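Local coordinates for protein Exo-beta-1,4-mannosidase (Rhizomucor miehei, PDB 4LYP) that probably hydrolyses terminal beta-1,4-linked mannose residues from mannan-derived oligosaccharides and can transfer sugar units, as a family 5 glycoside hydrolase built on a TIM barrel, at residues A[189-194]-A[199-204]; A[211-216]-A[256-261]; A[109-114]-A[159-164]; A[171-176]-A[185-190]. All blocks are in the same frame, centred on the assembly; numbering follows the deposited sequence.

Contact 1. Residues A[189-194]-A[199-204]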
loop_
_atom_site.group_PDB
_atom_site.type_symbol
_atom_site.label_atom_id
_atom_site.label_comp_id
_atom_site.label_asym_id
_atom_site.label_seq_id
_atom_site.Cartn_x
_atom_site.Cartn_y
_atom_site.Cartn_z
ATOM N N ALA A 189 1.282 -16.830 -9.430
ATOM C CA ALA A 189 2.456 -17.253 -8.676
ATOM C C ALA A 189 3.504 -17.916 -9.554
ATOM O O ALA A 189 4.628 -18.098 -9.117
ATOM C CB ALA A 189 2.059 -18.150 -7.509
ATOM N N ARG A 190 3.147 -18.302 -10.791
ATOM C CA ARG A 190 4.149 -18.754 -11.760
ATOM C C ARG A 190 5.241 -17.735 -11.930
ATOM O O ARG A 190 6.388 -18.093 -12.262
ATOM C CB ARG A 190 3.514 -19.085 -13.090
ATOM C CG ARG A 190 2.586 -20.306 -13.005
ATOM C CD ARG A 190 2.135 -20.798 -14.350
ATOM N NE ARG A 190 1.305 -19.807 -14.928
ATOM C CZ ARG A 190 0.834 -19.841 -16.209
ATOM N NH1 ARG A 190 1.277 -20.780 -17.040
ATOM N NH2 ARG A 190 0.005 -18.906 -16.702
ATOM N N PHE A 191 4.952 -16.464 -11.680
ATOM C CA PHE A 191 5.938 -15.384 -11.696
ATOM C C PHE A 191 7.200 -15.710 -10.919
ATOM O O PHE A 191 8.311 -15.352 -11.369
ATOM C CB PHE A 191 5.266 -14.132 -11.133
ATOM C CG PHE A 191 6.127 -12.869 -11.174
ATOM C CD1 PHE A 191 7.045 -12.600 -10.148
ATOM C CD2 PHE A 191 5.973 -11.966 -12.205
ATOM C CE1 PHE A 191 7.863 -11.425 -10.190
ATOM C CE2 PHE A 191 6.752 -10.810 -12.226
ATOM C CZ PHE A 191 7.655 -10.530 -11.221
ATOM N N TYR A 192 7.078 -16.363 -9.745
ATOM C CA TYR A 192 8.249 -16.733 -8.960
ATOM C C TYR A 192 8.394 -18.250 -8.761
ATOM O O TYR A 192 9.438 -18.686 -8.370
ATOM C CB TYR A 192 8.289 -15.978 -7.637
ATOM C CG TYR A 192 6.951 -15.905 -6.878
ATOM C CD1 TYR A 192 6.371 -16.979 -6.319
ATOM C CD2 TYR A 192 6.265 -14.671 -6.801
ATOM C CE1 TYR A 192 5.156 -16.904 -5.623
ATOM C CE2 TYR A 192 5.059 -14.573 -6.131
ATOM C CZ TYR A 192 4.495 -15.678 -5.552
ATOM O OH TYR A 192 3.287 -15.543 -4.903
ATOM N N ASN A 193 7.372 -19.053 -9.057
ATOM C CA ASN A 193 7.446 -20.510 -8.775
ATOM C C ASN A 193 7.732 -21.367 -10.017
ATOM O O ASN A 193 8.098 -22.542 -9.894
ATOM C CB ASN A 193 6.106 -21.004 -8.172
ATOM C CG ASN A 193 5.967 -20.629 -6.715
ATOM O OD1 ASN A 193 6.964 -20.326 -6.054
ATOM N ND2 ASN A 193 4.717 -20.642 -6.247
ATOM N N ASP A 194 7.557 -20.848 -11.225
ATOM C CA ASP A 194 7.686 -21.687 -12.422
ATOM C C ASP A 194 9.117 -21.534 -12.950
ATOM O O ASP A 194 9.580 -20.416 -13.221
ATOM C CB ASP A 194 6.668 -21.291 -13.454
ATOM C CG ASP A 194 6.796 -22.136 -14.691
ATOM O OD1 ASP A 194 5.915 -23.043 -14.862
ATOM O OD2 ASP A 194 7.673 -21.984 -15.519
ATOM N N PRO A 199 12.380 -16.766 -14.504
ATOM C CA PRO A 199 13.519 -15.916 -14.877
ATOM C C PRO A 199 13.132 -14.840 -15.858
ATOM O O PRO A 199 13.649 -13.712 -15.811
ATOM C CB PRO A 199 14.502 -16.937 -15.518
ATOM C CG PRO A 199 14.090 -18.270 -14.915
ATOM C CD PRO A 199 12.613 -18.215 -14.677
ATOM N N LYS A 200 12.222 -15.165 -16.775
ATOM C CA LYS A 200 11.806 -14.208 -17.812
ATOM C C LYS A 200 10.973 -13.072 -17.227
ATOM O O LYS A 200 11.158 -11.880 -17.538
ATOM C CB LYS A 200 11.033 -14.953 -18.903
ATOM C CG LYS A 200 11.937 -15.939 -19.695
ATOM C CD LYS A 200 11.219 -16.634 -20.827
ATOM C CE LYS A 200 11.522 -18.002 -21.061
ATOM N NZ LYS A 200 10.541 -18.385 -22.120
ATOM N N ALA A 201 10.055 -13.451 -16.359
ATOM C CA ALA A 201 9.126 -12.468 -15.710
ATOM C C ALA A 201 9.976 -11.562 -14.864
ATOM O O ALA A 201 9.769 -10.352 -14.841
ATOM C CB ALA A 201 8.053 -13.192 -14.944
ATOM N N ASN A 202 10.926 -12.130 -14.073
ATOM C CA ASN A 202 11.752 -11.318 -13.179
ATOM C C ASN A 202 12.696 -10.420 -13.887
ATOM O O ASN A 202 13.045 -9.343 -13.384
ATOM C CB ASN A 202 12.345 -12.181 -12.101
ATOM C CG ASN A 202 11.266 -12.416 -11.034
ATOM O OD1 ASN A 202 11.166 -11.637 -10.074
ATOM N ND2 ASN A 202 10.600 -13.649 -11.101
ATOM N N LYS A 203 13.126 -10.784 -15.120
ATOM C CA LYS A 203 13.921 -9.895 -15.957
ATOM C C LYS A 203 13.122 -8.613 -16.287
ATOM O O LYS A 203 13.614 -7.497 -16.113
ATOM C CB LYS A 203 14.292 -10.612 -17.253
ATOM C CG LYS A 203 15.040 -9.726 -18.248
ATOM C CD LYS A 203 14.211 -9.042 -19.352
ATOM C CE LYS A 203 15.084 -8.249 -20.350
ATOM N NZ LYS A 203 16.402 -8.911 -20.502
ATOM N N LEU A 204 11.867 -8.802 -16.740
ATOM C CA LEU A 204 11.030 -7.654 -17.072
ATOM C C LEU A 204 10.749 -6.801 -15.839
ATOM O O LEU A 204 10.710 -5.582 -15.908
ATOM C CB LEU A 204 9.685 -8.112 -17.639
ATOM C CG LEU A 204 9.771 -8.941 -18.945
ATOM C CD1 LEU A 204 8.326 -9.163 -19.384
ATOM C CD2 LEU A 204 10.576 -8.241 -20.018
#
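The ring of Phe-191 packs against Ala-201 and Asn-202 where two consecutive helices meet almost at right angles, the axes of their short segments approaching to 8.3 Å at an angle of 106°. This is the dense part of the contact. Phe-191 CD2 lies 3.7 Å from Ala-201 CB, and CE1, across the ring from CD2, lies 3.3 Å from Asn-202 OD1, the ring and amide planes being turned 64° apart. With CG anti to the backbone N (chi1 -176°), the phenyl reaches toward helix 197-213. The buried amide of Asn-202 is satisfied by Trp-246 NE1 at OD1 and by Ala-198 O at ND2. Toward solvent the packing thins to Asp-194 O and Pro-199 CD, 4.0 Å apart; there Asp-194 OD2 caps the start of helix 197-213 through the backbone N of Glu-196 and Ile-197. Phe-191 also stacks on Phe-159 and meets Tyr-162 edge-to-face, so this helix pair rests on helix 158-167, with Trp-246 of helix 244-257 touching the phenyl.

Contact 2. Residues A[211-216]-A[256-261]; sequences TVQNRR and KGAPKH
The amide of Gln-213 lies against the backbone of Gly-257 and the methyl of Ala-258, one end on each residue. OE1 comes to 3.3 Å from Gly-257 CA, a distance possible because no side chain occupies that spot, and NE2 sits 3.4 Å from Ala-258 CB. CG stands anti to the carbonyl carbon (chi1 -69°) and the chain runs extended beyond it, which carries the amide across the gap between the two helix ends. Beside it a water links the segments, accepting from Asn-214 ND2 at 2.9 Å and donating to Gly-257 O at 2.8 Å. Both segments run off the C-terminal ends of helices on the outside of the TIM barrel, 197-213 and 244-257, and each chain leaves helical geometry here, at Asn-214 and Ala-258. Ala-258 then opens a type I turn closed by the bond from His-261 N to Ala-258 O, leading into strand 262-264. In the next shell, Gln-213 NE2 donates to Ile-254 O in the last turn of helix 244-257, which fixes the amide's placement. Trp-233 of strand 230-234 touches both Gln-213 and Ala-258, while Lys-225 NZ holds Asn-214 OD1.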
loop_
_atom_site.group_PDB
_atom_site.type_symbol
_atom_site.label_atom_id
_atom_site.label_comp_id
_atom_site.label_asym_id
_atom_site.label_seq_id
_atom_site.Cartn_x
_atom_site.Cartn_y
_atom_site.Cartn_z
ATOM N N THR A 211 14.068 1.254 -13.954
ATOM C CA THR A 211 13.562 2.465 -14.595
ATOM C C THR A 211 12.991 3.401 -13.508
ATOM O O THR A 211 13.238 4.609 -13.561
ATOM C CB THR A 211 12.475 2.098 -15.583
ATOM O OG1 THR A 211 13.033 1.305 -16.625
ATOM C CG2 THR A 211 11.883 3.358 -16.213
ATOM N N VAL A 212 12.277 2.883 -12.512
ATOM C CA VAL A 212 11.754 3.759 -11.452
ATOM C C VAL A 212 12.856 4.270 -10.570
ATOM O O VAL A 212 12.902 5.484 -10.247
ATOM C CB VAL A 212 10.645 3.057 -10.642
ATOM C CG1 VAL A 212 10.071 3.984 -9.606
ATOM C CG2 VAL A 212 9.534 2.559 -11.569
ATOM N N GLN A 213 13.798 3.437 -10.159
ATOM C CA GLN A 213 14.861 3.903 -9.268
ATOM C C GLN A 213 15.716 4.979 -9.914
ATOM O O GLN A 213 16.269 5.850 -9.244
ATOM C CB GLN A 213 15.726 2.746 -8.788
ATOM C CG GLN A 213 14.982 1.802 -7.843
ATOM C CD GLN A 213 15.906 0.728 -7.272
ATOM O OE1 GLN A 213 16.743 0.152 -7.954
ATOM N NE2 GLN A 213 15.784 0.490 -5.987
ATOM N N ASN A 214 15.861 4.921 -11.274
ATOM C CA ASN A 214 16.676 5.918 -12.004
ATOM C C ASN A 214 15.886 7.025 -12.627
ATOM O O ASN A 214 16.429 7.853 -13.360
ATOM C CB ASN A 214 17.514 5.148 -13.019
ATOM C CG ASN A 214 18.603 4.400 -12.297
ATOM O OD1 ASN A 214 19.655 4.980 -11.964
ATOM N ND2 ASN A 214 18.342 3.147 -11.950
ATOM N N ARG A 215 14.592 7.138 -12.332
ATOM C CA ARG A 215 13.764 8.211 -12.917
ATOM C C ARG A 215 14.285 9.567 -12.422
ATOM O O ARG A 215 14.486 9.749 -11.219
ATOM C CB ARG A 215 12.309 7.980 -12.398
ATOM C CG ARG A 215 11.326 9.149 -12.771
ATOM C CD ARG A 215 11.093 9.250 -14.288
ATOM N NE ARG A 215 10.057 10.259 -14.506
ATOM C CZ ARG A 215 9.449 10.420 -15.686
ATOM N NH1 ARG A 215 9.769 9.635 -16.745
ATOM N NH2 ARG A 215 8.481 11.310 -15.799
ATOM N N ARG A 216 14.429 10.505 -13.357
ATOM C CA ARG A 216 14.620 11.886 -12.976
ATOM C C ARG A 216 13.269 12.519 -12.808
ATOM O O ARG A 216 12.441 12.588 -13.758
ATOM C CB ARG A 216 15.471 12.614 -14.052
ATOM C CG ARG A 216 15.705 14.068 -13.669
ATOM C CD ARG A 216 16.538 14.711 -14.771
ATOM N NE ARG A 216 16.579 16.171 -14.512
ATOM C CZ ARG A 216 15.627 17.100 -14.805
ATOM N NH1 ARG A 216 14.486 16.806 -15.488
ATOM N NH2 ARG A 216 15.835 18.351 -14.379
ATOM N N LYS A 256 20.938 -2.822 -4.090
ATOM C CA LYS A 256 22.101 -2.417 -4.889
ATOM C C LYS A 256 21.700 -1.275 -5.884
ATOM O O LYS A 256 22.494 -0.395 -6.168
ATOM C CB LYS A 256 22.635 -3.626 -5.658
ATOM C CG LYS A 256 23.404 -4.631 -4.734
ATOM C CD LYS A 256 24.040 -5.739 -5.548
ATOM C CE LYS A 256 25.077 -6.612 -4.794
ATOM N NZ LYS A 256 24.582 -7.335 -3.613
ATOM N N GLY A 257 20.420 -1.292 -6.320
ATOM C CA GLY A 257 19.975 -0.230 -7.221
ATOM C C GLY A 257 19.836 1.133 -6.539
ATOM O O GLY A 257 19.972 2.143 -7.195
ATOM N N ALA A 258 19.492 1.134 -5.243
ATOM C CA ALA A 258 19.296 2.387 -4.490
ATOM C C ALA A 258 19.856 2.183 -3.083
ATOM O O ALA A 258 19.111 1.985 -2.117
ATOM C CB ALA A 258 17.783 2.777 -4.432
ATOM N N PRO A 259 21.210 2.246 -2.926
ATOM C CA PRO A 259 21.801 1.847 -1.654
ATOM C C PRO A 259 21.481 2.764 -0.481
ATOM O O PRO A 259 21.659 2.333 0.660
ATOM C CB PRO A 259 23.312 1.845 -1.916
ATOM C CG PRO A 259 23.465 2.161 -3.308
ATOM C CD PRO A 259 22.195 2.387 -4.017
ATOM N N LYS A 260 20.952 3.970 -0.730
ATOM C CA LYS A 260 20.612 4.848 0.372
ATOM C C LYS A 260 19.246 4.556 1.001
ATOM O O LYS A 260 18.943 5.128 2.038
ATOM C CB LYS A 260 20.602 6.304 -0.101
ATOM C CG LYS A 260 22.003 6.767 -0.571
ATOM C CD LYS A 260 21.976 8.163 -1.141
ATOM C CE LYS A 260 23.404 8.644 -1.498
ATOM N NZ LYS A 260 24.312 8.446 -0.345
ATOM N N HIS A 261 18.425 3.702 0.356
ATOM C CA HIS A 261 17.019 3.516 0.773
ATOM C C HIS A 261 16.769 2.200 1.464
ATOM O O HIS A 261 17.379 1.166 1.145
ATOM C CB HIS A 261 16.162 3.603 -0.493
ATOM C CG HIS A 261 15.909 5.002 -0.957
ATOM N ND1 HIS A 261 15.911 5.339 -2.291
ATOM C CD2 HIS A 261 15.534 6.120 -0.250
ATOM C CE1 HIS A 261 15.582 6.617 -2.395
ATOM N NE2 HIS A 261 15.322 7.124 -1.156
HETATM O O HOH W 1 20.058 1.814 -10.012
#

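Contact 3. Residues A[109-114]-A[159-164]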
loop_
_atom_site.group_PDB
_atom_site.type_symbol
_atom_site.label_atom_id
_atom_site.label_comp_id
_atom_site.label_asym_id
_atom_site.label_seq_id
_atom_site.Cartn_x
_atom_site.Cartn_y
_atom_site.Cartn_z
ATOM N N PRO A 109 -10.045 -5.427 -18.026
ATOM C CA PRO A 109 -10.921 -5.056 -16.892
ATOM C C PRO A 109 -10.149 -5.114 -15.606
ATOM O O PRO A 109 -9.070 -5.721 -15.480
ATOM C CB PRO A 109 -12.004 -6.138 -16.963
ATOM C CG PRO A 109 -11.256 -7.380 -17.498
ATOM C CD PRO A 109 -10.288 -6.817 -18.500
ATOM N N TYR A 110 -10.715 -4.506 -14.567
ATOM C CA TYR A 110 -10.301 -4.660 -13.174
ATOM C C TYR A 110 -8.978 -3.977 -12.857
ATOM O O TYR A 110 -8.388 -4.288 -11.795
ATOM C CB TYR A 110 -10.261 -6.135 -12.711
ATOM C CG TYR A 110 -11.469 -6.934 -13.138
ATOM C CD1 TYR A 110 -12.768 -6.526 -12.835
ATOM C CD2 TYR A 110 -11.284 -8.035 -13.951
ATOM C CE1 TYR A 110 -13.881 -7.236 -13.318
ATOM C CE2 TYR A 110 -12.365 -8.795 -14.435
ATOM C CZ TYR A 110 -13.626 -8.377 -14.151
ATOM O OH TYR A 110 -14.718 -9.059 -14.639
ATOM N N ARG A 111 -8.471 -3.040 -13.671
ATOM C CA ARG A 111 -7.172 -2.471 -13.400
ATOM C C ARG A 111 -7.109 -0.982 -13.709
ATOM O O ARG A 111 -7.879 -0.385 -14.499
ATOM C CB ARG A 111 -6.001 -3.172 -14.131
ATOM C CG ARG A 111 -6.065 -3.069 -15.685
ATOM C CD ARG A 111 -4.854 -3.677 -16.342
ATOM N NE ARG A 111 -4.843 -5.108 -16.186
ATOM C CZ ARG A 111 -3.962 -5.922 -16.817
ATOM N NH1 ARG A 111 -4.115 -7.217 -16.738
ATOM N NH2 ARG A 111 -2.937 -5.357 -17.453
ATOM N N MET A 112 -6.103 -0.330 -13.128
ATOM C CA MET A 112 -5.831 1.074 -13.337
ATOM C C MET A 112 -5.612 1.366 -14.794
ATOM O O MET A 112 -4.865 0.667 -15.484
ATOM C CB MET A 112 -4.533 1.400 -12.606
ATOM C CG MET A 112 -4.676 1.263 -11.057
ATOM S SD MET A 112 -3.118 0.883 -10.168
ATOM C CE MET A 112 -2.153 2.381 -10.354
ATOM N N ARG A 113 -6.228 2.434 -15.277
ATOM C CA ARG A 113 -6.115 2.837 -16.665
ATOM C C ARG A 113 -6.017 4.374 -16.713
ATOM O O ARG A 113 -6.780 5.054 -16.016
ATOM C CB ARG A 113 -7.366 2.384 -17.482
ATOM C CG ARG A 113 -7.199 2.555 -18.989
ATOM C CD ARG A 113 -8.460 2.266 -19.765
ATOM N NE ARG A 113 -8.872 0.883 -19.662
ATOM C CZ ARG A 113 -10.016 0.351 -19.247
ATOM N NH1 ARG A 113 -10.963 1.139 -18.777
ATOM N NH2 ARG A 113 -10.215 -0.992 -19.346
ATOM N N PRO A 114 -5.170 4.945 -17.562
ATOM C CA PRO A 114 -4.185 4.222 -18.369
ATOM C C PRO A 114 -3.031 3.685 -17.474
ATOM O O PRO A 114 -2.717 4.295 -16.419
ATOM C CB PRO A 114 -3.679 5.310 -19.367
ATOM C CG PRO A 114 -3.849 6.614 -18.589
ATOM C CD PRO A 114 -5.035 6.418 -17.685
ATOM N N PHE A 159 1.625 -9.305 -11.198
ATOM C CA PHE A 159 2.416 -10.495 -11.546
ATOM C C PHE A 159 1.682 -11.343 -12.564
ATOM O O PHE A 159 2.324 -11.938 -13.442
ATOM C CB PHE A 159 2.716 -11.313 -10.318
ATOM C CG PHE A 159 3.757 -10.724 -9.396
ATOM C CD1 PHE A 159 4.306 -9.491 -9.588
ATOM C CD2 PHE A 159 4.135 -11.420 -8.269
ATOM C CE1 PHE A 159 5.271 -8.963 -8.748
ATOM C CE2 PHE A 159 5.109 -10.938 -7.412
ATOM C CZ PHE A 159 5.672 -9.690 -7.614
ATOM N N GLY A 160 0.337 -11.413 -12.544
ATOM C CA GLY A 160 -0.392 -12.159 -13.552
ATOM C C GLY A 160 -0.228 -11.575 -14.927
ATOM O O GLY A 160 -0.185 -12.320 -15.907
ATOM N N GLN A 161 -0.104 -10.259 -15.032
ATOM C CA GLN A 161 0.156 -9.630 -16.316
ATOM C C GLN A 161 1.568 -9.981 -16.798
ATOM O O GLN A 161 1.749 -10.242 -17.979
ATOM C CB GLN A 161 -0.081 -8.120 -16.256
ATOM C CG GLN A 161 0.196 -7.459 -17.588
ATOM C CD GLN A 161 -0.703 -8.007 -18.681
ATOM O OE1 GLN A 161 -1.929 -7.993 -18.546
ATOM N NE2 GLN A 161 -0.128 -8.493 -19.799
ATOM N N TYR A 162 2.566 -9.927 -15.911
ATOM C CA TYR A 162 3.912 -10.352 -16.359
ATOM C C TYR A 162 3.866 -11.783 -16.872
ATOM O O TYR A 162 4.500 -12.106 -17.907
ATOM C CB TYR A 162 4.954 -10.201 -15.262
ATOM C CG TYR A 162 5.424 -8.808 -14.964
ATOM C CD1 TYR A 162 4.776 -7.983 -14.053
ATOM C CD2 TYR A 162 6.527 -8.261 -15.608
ATOM C CE1 TYR A 162 5.230 -6.727 -13.743
ATOM C CE2 TYR A 162 7.008 -7.009 -15.293
ATOM C CZ TYR A 162 6.386 -6.239 -14.333
ATOM O OH TYR A 162 6.952 -5.063 -13.995
ATOM N N VAL A 163 3.164 -12.688 -16.175
ATOM C CA VAL A 163 3.017 -14.053 -16.634
ATOM C C VAL A 163 2.363 -14.092 -17.996
ATOM O O VAL A 163 2.814 -14.823 -18.895
ATOM C CB VAL A 163 2.282 -14.922 -15.586
ATOM C CG1 VAL A 163 1.928 -16.301 -16.169
ATOM C CG2 VAL A 163 3.116 -15.054 -14.305
ATOM N N ALA A 164 1.291 -13.309 -18.209
ATOM C CA ALA A 164 0.650 -13.260 -19.524
ATOM C C ALA A 164 1.625 -12.788 -20.584
ATOM O O ALA A 164 1.598 -13.289 -21.745
ATOM C CB ALA A 164 -0.552 -12.318 -19.447
#
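In this TIM barrel, segment 109-114 of the long loop that follows strand 95-99 and precedes helix 125-140 meets segment 159-164 of helix 158-167 through one pair of side chains, Arg-111 and Gln-161. The guanidinium group meets the amide end-on, with both terminal nitrogens directed at one oxygen: Arg-111 NH1 lies 2.9 Å from Gln-161 OE1, and Arg-111 NH2 lies 3.0 Å from the same Gln-161 OE1. Neither bond is straight, the N-H...O angles being 147° and 141°, as expected when two donors converge on one acceptor. Arg-111 places CG between its backbone N and carbonyl carbon and bends again at chi3, whereas Gln-161 folds at chi2, and the two side chains cross at about a right angle. Both residues are buried and have further partners. Gln-161 NE2 donates to Gln-170 OE1, while Arg-111 NH2 also reaches Glu-103 O within the same long loop. The amide is thus held at both OE1 and NE2, which fixes its rotation. The two donors use the oxygen differently. OE1 stays close to the guanidinium plane, yet of the two nitrogens NH1 alone lies in the carbonyl plane, on a lone pair, while NH2 approaches from above that plane, 40° out of it.

Contact 4. Residues A[171-176]-A[185-190]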
loop_
_atom_site.group_PDB
_atom_site.type_symbol
_atom_site.label_atom_id
_atom_site.label_comp_id
_atom_site.label_asym_id
_atom_site.label_seq_id
_atom_site.Cartn_x
_atom_site.Cartn_y
_atom_site.Cartn_z
ATOM N N THR A 171 -5.265 -13.999 -21.861
ATOM C CA THR A 171 -6.494 -14.370 -21.158
ATOM C C THR A 171 -6.190 -14.773 -19.721
ATOM O O THR A 171 -6.032 -15.889 -19.337
ATOM C CB THR A 171 -7.223 -15.483 -21.899
ATOM O OG1 THR A 171 -7.423 -15.094 -23.264
ATOM C CG2 THR A 171 -8.587 -15.762 -21.282
ATOM N N ILE A 172 -6.134 -13.780 -18.889
ATOM C CA ILE A 172 -5.781 -14.008 -17.461
ATOM C C ILE A 172 -7.061 -14.507 -16.767
ATOM O O ILE A 172 -8.115 -13.895 -16.945
ATOM C CB ILE A 172 -5.279 -12.704 -16.881
ATOM C CG1 ILE A 172 -3.979 -12.265 -17.548
ATOM C CG2 ILE A 172 -5.105 -12.780 -15.366
ATOM C CD1 ILE A 172 -3.522 -10.888 -17.076
ATOM N N PRO A 173 -6.959 -15.520 -15.897
ATOM C CA PRO A 173 -8.173 -16.032 -15.222
ATOM C C PRO A 173 -8.473 -15.123 -14.011
ATOM O O PRO A 173 -8.249 -15.500 -12.830
ATOM C CB PRO A 173 -7.709 -17.435 -14.803
ATOM C CG PRO A 173 -6.217 -17.295 -14.550
ATOM C CD PRO A 173 -5.778 -16.396 -15.696
ATOM N N TYR A 174 -9.051 -13.951 -14.286
ATOM C CA TYR A 174 -9.404 -13.052 -13.200
ATOM C C TYR A 174 -10.410 -13.766 -12.298
ATOM O O TYR A 174 -11.285 -14.525 -12.748
ATOM C CB TYR A 174 -10.058 -11.761 -13.779
ATOM C CG TYR A 174 -9.138 -10.963 -14.659
ATOM C CD1 TYR A 174 -7.883 -10.505 -14.146
ATOM C CD2 TYR A 174 -9.424 -10.699 -16.002
ATOM C CE1 TYR A 174 -7.024 -9.772 -14.945
ATOM C CE2 TYR A 174 -8.593 -9.991 -16.837
ATOM C CZ TYR A 174 -7.377 -9.526 -16.285
ATOM O OH TYR A 174 -6.501 -8.800 -17.046
ATOM N N PRO A 175 -10.317 -13.503 -10.980
ATOM C CA PRO A 175 -11.151 -14.322 -9.981
ATOM C C PRO A 175 -12.555 -13.720 -9.835
ATOM O O PRO A 175 -12.932 -13.134 -8.849
ATOM C CB PRO A 175 -10.303 -14.227 -8.706
ATOM C CG PRO A 175 -9.632 -12.907 -8.834
ATOM C CD PRO A 175 -9.277 -12.747 -10.306
ATOM N N VAL A 176 -13.312 -13.850 -10.891
ATOM C CA VAL A 176 -14.716 -13.421 -10.990
ATOM C C VAL A 176 -15.504 -14.604 -11.610
ATOM O O VAL A 176 -14.946 -15.579 -12.087
ATOM C CB VAL A 176 -14.898 -12.158 -11.875
ATOM C CG1 VAL A 176 -14.149 -11.000 -11.254
ATOM C CG2 VAL A 176 -14.466 -12.407 -13.330
ATOM N N THR A 185 -4.450 -17.272 -8.161
ATOM C CA THR A 185 -3.204 -17.304 -7.437
ATOM C C THR A 185 -2.214 -18.259 -8.060
ATOM O O THR A 185 -1.078 -17.922 -8.190
ATOM C CB THR A 185 -3.406 -17.613 -5.918
ATOM O OG1 THR A 185 -4.179 -16.584 -5.317
ATOM C CG2 THR A 185 -2.099 -17.742 -5.159
ATOM N N GLN A 186 -2.641 -19.453 -8.451
ATOM C CA GLN A 186 -1.695 -20.415 -9.078
ATOM C C GLN A 186 -1.182 -19.870 -10.390
ATOM O O GLN A 186 0.004 -20.043 -10.742
ATOM C CB GLN A 186 -2.424 -21.771 -9.330
ATOM C CG GLN A 186 -2.634 -22.581 -8.082
ATOM C CD GLN A 186 -2.849 -24.051 -8.289
ATOM O OE1 GLN A 186 -3.618 -24.636 -7.576
ATOM N NE2 GLN A 186 -2.094 -24.684 -9.211
ATOM N N PHE A 187 -2.026 -19.119 -11.120
ATOM C CA PHE A 187 -1.652 -18.543 -12.413
ATOM C C PHE A 187 -0.556 -17.482 -12.157
ATOM O O PHE A 187 0.518 -17.523 -12.785
ATOM C CB PHE A 187 -2.849 -17.893 -13.085
ATOM C CG PHE A 187 -2.530 -17.263 -14.396
ATOM C CD1 PHE A 187 -2.124 -15.926 -14.431
ATOM C CD2 PHE A 187 -2.794 -17.941 -15.600
ATOM C CE1 PHE A 187 -1.798 -15.280 -15.657
ATOM C CE2 PHE A 187 -2.604 -17.280 -16.809
ATOM C CZ PHE A 187 -2.056 -15.961 -16.854
ATOM N N ALA A 188 -0.809 -16.523 -11.264
ATOM C CA ALA A 188 0.074 -15.419 -11.052
ATOM C C ALA A 188 1.357 -15.831 -10.309
ATOM O O ALA A 188 2.434 -15.237 -10.544
ATOM C CB ALA A 188 -0.622 -14.325 -10.302
ATOM N N ALA A 189 1.282 -16.830 -9.430
ATOM C CA ALA A 189 2.456 -17.253 -8.676
ATOM C C ALA A 189 3.504 -17.916 -9.554
ATOM O O ALA A 189 4.628 -18.098 -9.117
ATOM C CB ALA A 189 2.059 -18.150 -7.509
ATOM N N ARG A 190 3.147 -18.302 -10.791
ATOM C CA ARG A 190 4.149 -18.754 -11.760
ATOM C C ARG A 190 5.241 -17.735 -11.930
ATOM O O ARG A 190 6.388 -18.093 -12.262
ATOM C CB ARG A 190 3.514 -19.085 -13.090
ATOM C CG ARG A 190 2.586 -20.306 -13.005
ATOM C CD ARG A 190 2.135 -20.798 -14.350
ATOM N NE ARG A 190 1.305 -19.807 -14.928
ATOM C CZ ARG A 190 0.834 -19.841 -16.209
ATOM N NH1 ARG A 190 1.277 -20.780 -17.040
ATOM N NH2 ARG A 190 0.005 -18.906 -16.702
#
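Phe-187 turns its ring to the loop 171-176, with Pro-173 CD set over one face of it and the two side chains crossing at a slant. From its CB the side chain meets the proline at once, CB being 3.7 Å from Pro-173 CG. CG stands anti to the backbone N (chi1 179°), which directs the ring out from the helix toward the loop. Next, Phe-187 CD2 is 3.4 Å from Pro-173 CD, and that same CD sits 3.5 Å from the ring centroid, only 17° off the normal, a CH-pi contact over the face. Farther out along the ring, CE1 lies 4.2 Å from Ile-172 CG2, and CE2 is 4.5 Å from Thr-171 O. At the tip, Phe-187 CZ is 3.9 Å from Pro-173 CD. Pro-173 is the centre of an inverse gamma turn, closed by the bond from Tyr-174 N to Ile-172 O. The opposite face of Phe-187 carries Arg-190, whose NH2 lies 3.0 Å above the ring plane, offset toward the rim, in a cation-pi contact. The bond from Arg-190 NE to Phe-187 O, nearly straight at 170°, holds the guanidinium there. The phenyl is thus layered between a proline and an arginine. Beyond it, Val-163 of helix 158-167 touches both Phe-187 and Arg-190, and Ile-172 packs on Ala-164, so the loop between helices 158-167 and 181-193 folds back over both of them.

How the contacts relate
Contacts 3, 4 and 1 form a connected cluster around helices 158-167 and 181-193, on one side of the chain's centre, with centres 11 to 15 Å apart. Contacts 1 and 4 use successive parts of helix 181-193 and share Ala-189 and Arg-190; Val-163 on helix 158-167 bridges contact 3 to both. Contact 2 stands apart, its centre about 21 Å from that of contact 1, yet both lie on helix 197-213, whose two ends they engage. Along the chain, contact 3 closes before contact 4 opens, contact 1 begins where contact 4 ends, and contact 2 follows. Contacts 1 and 2 join neighbouring barrel helices, and contacts 3 and 4 fasten loops to helices 158-167 and 181-193.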